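Local coordinates for protein probable FAD-dependent oxidoreductase PA4991 (Pseudomonas aeruginosa PAO1, PDB 5EZ7) that binds one FAD per subunit and probably acts as an FAD-dependent oxidoreductase of the DAO family, on a physiological substrate still unknown, at residues R95-W104 with R254-T262. Sequence-based numbering, arbitrary orientation.
Sequences RLLSEAHYLW and RITVTTHPT
His260 and Leu97 meet where Thr258 OG1 grips the imidazole: OG1 lies 2.8 Å from His260 NE2, either atom being a possible donor, and the same OG1 is hydrogen-bonded to Gln50. That bond probably limits the ring's rotation, and the ring also meets that of Trp387. Leu97 comes at the imidazole obliquely, its CD1 3.4 Å from His260 ND1 and 3.6 Å from Thr259 O. The two side chains cross at about a right angle. The leucine points toward 254-262, its CG anti to the carbonyl carbon (chi1 -68°), and its second methyl, CD2, packs 3.8 Å from Pro261 CD. Beyond it the Arg95 guanidinium brings NH1 edge-on to Pro261 CG, 3.7 Å away. At the other end, Trp104 points its ring toward strand 255-261, CG anti to the backbone N (chi1 168°); CZ3 touches Ile255 CD1 at 4.2 Å, and Val257 CG2 lies at the ring's edge. Midway, His101 CE1 lies 4.2 Å from Val257 O, its ring edge-to-face with that of His245. Strand 244-246 runs between strands 102-105 and 255-261 in the mixed sheet. Gln50, an FAD-binding residue, also bonds Thr256 O, and the Thr256 side chain lies about 6 Å from the bound FAD, so strand 255-261 borders the flavin site of this DAO-family oxidoreductase.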
# COMPACT_ATOMS: atom_id res chain seq x y z
N ARG A 95 -7.32 1.25 -13.10
CA ARG A 95 -8.68 1.15 -12.66
C ARG A 95 -8.84 1.79 -11.29
O ARG A 95 -8.10 1.48 -10.35
CB ARG A 95 -9.09 -0.32 -12.55
CG ARG A 95 -9.75 -0.96 -13.77
CD ARG A 95 -10.34 -2.35 -13.38
NE ARG A 95 -11.52 -2.24 -12.50
CZ ARG A 95 -12.30 -3.25 -12.07
NH1 ARG A 95 -13.36 -2.99 -11.29
NH2 ARG A 95 -12.04 -4.53 -12.39
N LEU A 96 -9.79 2.72 -11.20
CA LEU A 96 -10.35 3.13 -9.93
C LEU A 96 -11.55 2.26 -9.61
O LEU A 96 -12.40 2.01 -10.46
CB LEU A 96 -10.85 4.55 -10.01
CG LEU A 96 -9.87 5.68 -10.22
CD1 LEU A 96 -10.62 7.01 -10.05
CD2 LEU A 96 -8.70 5.51 -9.25
N LEU A 97 -11.64 1.80 -8.37
CA LEU A 97 -12.85 1.16 -7.94
C LEU A 97 -13.95 2.23 -7.77
O LEU A 97 -15.09 1.99 -8.16
CB LEU A 97 -12.61 0.33 -6.66
CG LEU A 97 -11.72 -0.92 -6.85
CD1 LEU A 97 -11.51 -1.67 -5.53
CD2 LEU A 97 -12.28 -1.88 -7.90
N SER A 98 -13.60 3.41 -7.26
CA SER A 98 -14.57 4.47 -7.04
C SER A 98 -13.90 5.79 -7.18
O SER A 98 -12.75 5.98 -6.77
CB SER A 98 -15.17 4.36 -5.65
OG SER A 98 -16.23 5.27 -5.44
N GLU A 99 -14.62 6.72 -7.77
CA GLU A 99 -14.14 8.07 -8.00
C GLU A 99 -14.16 8.89 -6.72
O GLU A 99 -13.67 10.01 -6.70
CB GLU A 99 -15.04 8.76 -9.02
CG GLU A 99 -15.07 8.08 -10.38
CD GLU A 99 -14.35 8.87 -11.45
OE1 GLU A 99 -13.23 9.36 -11.17
OE2 GLU A 99 -14.92 9.03 -12.56
N ALA A 100 -14.79 8.35 -5.68
CA ALA A 100 -14.99 9.03 -4.43
C ALA A 100 -15.12 7.99 -3.32
O ALA A 100 -15.62 6.88 -3.52
CB ALA A 100 -16.24 9.86 -4.50
N HIS A 101 -14.61 8.36 -2.16
CA HIS A 101 -14.84 7.64 -0.92
C HIS A 101 -15.74 8.56 -0.12
O HIS A 101 -15.68 9.77 -0.28
CB HIS A 101 -13.52 7.39 -0.21
CG HIS A 101 -13.67 6.60 1.03
ND1 HIS A 101 -13.81 5.23 1.03
CD2 HIS A 101 -13.73 6.98 2.33
CE1 HIS A 101 -13.93 4.79 2.27
NE2 HIS A 101 -13.87 5.83 3.08
N TYR A 102 -16.60 8.00 0.73
CA TYR A 102 -17.66 8.78 1.43
C TYR A 102 -17.56 8.68 2.95
O TYR A 102 -16.94 7.74 3.48
CB TYR A 102 -19.05 8.31 1.00
CG TYR A 102 -19.37 8.59 -0.45
CD1 TYR A 102 -18.78 7.86 -1.48
CD2 TYR A 102 -20.28 9.59 -0.80
CE1 TYR A 102 -19.07 8.12 -2.81
CE2 TYR A 102 -20.59 9.85 -2.13
CZ TYR A 102 -19.99 9.12 -3.13
OH TYR A 102 -20.30 9.39 -4.45
N LEU A 103 -18.11 9.69 3.64
CA LEU A 103 -18.39 9.62 5.09
C LEU A 103 -19.86 9.37 5.21
O LEU A 103 -20.65 9.85 4.40
CB LEU A 103 -18.04 10.90 5.87
CG LEU A 103 -16.66 11.52 5.73
CD1 LEU A 103 -16.56 12.78 6.58
CD2 LEU A 103 -15.55 10.53 6.08
N TRP A 104 -20.22 8.68 6.27
CA TRP A 104 -21.55 8.11 6.44
C TRP A 104 -21.92 8.24 7.92
O TRP A 104 -21.30 7.62 8.78
CB TRP A 104 -21.47 6.68 5.93
CG TRP A 104 -22.58 5.77 6.22
CD1 TRP A 104 -23.88 6.07 6.51
CD2 TRP A 104 -22.48 4.35 6.19
NE1 TRP A 104 -24.58 4.90 6.69
CE2 TRP A 104 -23.74 3.83 6.48
CE3 TRP A 104 -21.42 3.46 5.98
CZ2 TRP A 104 -23.98 2.48 6.55
CZ3 TRP A 104 -21.66 2.10 6.05
CH2 TRP A 104 -22.92 1.62 6.34
N ARG A 254 -16.15 3.63 12.70
CA ARG A 254 -16.71 2.42 13.32
C ARG A 254 -16.37 1.21 12.43
O ARG A 254 -15.77 0.23 12.88
CB ARG A 254 -18.24 2.63 13.46
CG ARG A 254 -19.07 1.58 14.20
CD ARG A 254 -20.23 2.27 14.98
NE ARG A 254 -21.40 1.43 15.29
CZ ARG A 254 -21.54 0.63 16.36
NH1 ARG A 254 -22.69 -0.07 16.51
NH2 ARG A 254 -20.57 0.48 17.28
N ILE A 255 -16.74 1.32 11.15
CA ILE A 255 -16.33 0.42 10.09
C ILE A 255 -15.96 1.24 8.88
O ILE A 255 -16.49 2.35 8.70
CB ILE A 255 -17.44 -0.58 9.69
CG1 ILE A 255 -18.65 0.14 9.05
CG2 ILE A 255 -17.91 -1.37 10.90
CD1 ILE A 255 -19.56 -0.77 8.26
N THR A 256 -15.08 0.67 8.06
CA THR A 256 -14.67 1.24 6.76
C THR A 256 -15.00 0.15 5.69
O THR A 256 -14.48 -0.96 5.76
CB THR A 256 -13.14 1.67 6.77
OG1 THR A 256 -12.97 2.84 7.59
CG2 THR A 256 -12.61 2.05 5.40
N VAL A 257 -15.91 0.47 4.76
CA VAL A 257 -16.27 -0.46 3.70
C VAL A 257 -15.65 -0.07 2.37
O VAL A 257 -15.79 1.06 1.93
CB VAL A 257 -17.80 -0.56 3.48
CG1 VAL A 257 -18.14 -1.67 2.48
CG2 VAL A 257 -18.51 -0.83 4.78
N THR A 258 -15.02 -1.03 1.72
CA THR A 258 -14.71 -0.95 0.29
C THR A 258 -15.27 -2.16 -0.45
O THR A 258 -15.39 -3.25 0.13
CB THR A 258 -13.19 -0.81 0.09
OG1 THR A 258 -12.48 -1.80 0.88
CG2 THR A 258 -12.76 0.58 0.56
N THR A 259 -15.70 -1.97 -1.69
CA THR A 259 -16.25 -3.06 -2.52
C THR A 259 -15.26 -3.50 -3.61
O THR A 259 -14.74 -2.67 -4.34
CB THR A 259 -17.59 -2.66 -3.16
OG1 THR A 259 -18.47 -2.29 -2.10
CG2 THR A 259 -18.23 -3.84 -3.98
N HIS A 260 -15.06 -4.81 -3.73
CA HIS A 260 -14.11 -5.40 -4.66
C HIS A 260 -14.76 -6.46 -5.59
O HIS A 260 -15.10 -7.53 -5.13
CB HIS A 260 -12.94 -5.96 -3.87
CG HIS A 260 -12.36 -4.96 -2.90
ND1 HIS A 260 -11.30 -4.12 -3.22
CD2 HIS A 260 -12.73 -4.63 -1.64
CE1 HIS A 260 -11.05 -3.32 -2.20
NE2 HIS A 260 -11.89 -3.61 -1.23
N PRO A 261 -14.93 -6.15 -6.90
CA PRO A 261 -15.42 -7.14 -7.87
C PRO A 261 -14.56 -8.39 -7.94
O PRO A 261 -13.37 -8.31 -7.78
CB PRO A 261 -15.33 -6.39 -9.21
CG PRO A 261 -15.40 -4.95 -8.84
CD PRO A 261 -14.62 -4.87 -7.57
N THR A 262 -15.18 -9.55 -8.14
CA THR A 262 -14.42 -10.77 -8.27
C THR A 262 -14.53 -11.29 -9.67
O THR A 262 -15.43 -10.92 -10.40
CB THR A 262 -14.83 -11.84 -7.23
OG1 THR A 262 -16.25 -12.08 -7.24
CG2 THR A 262 -14.43 -11.38 -5.88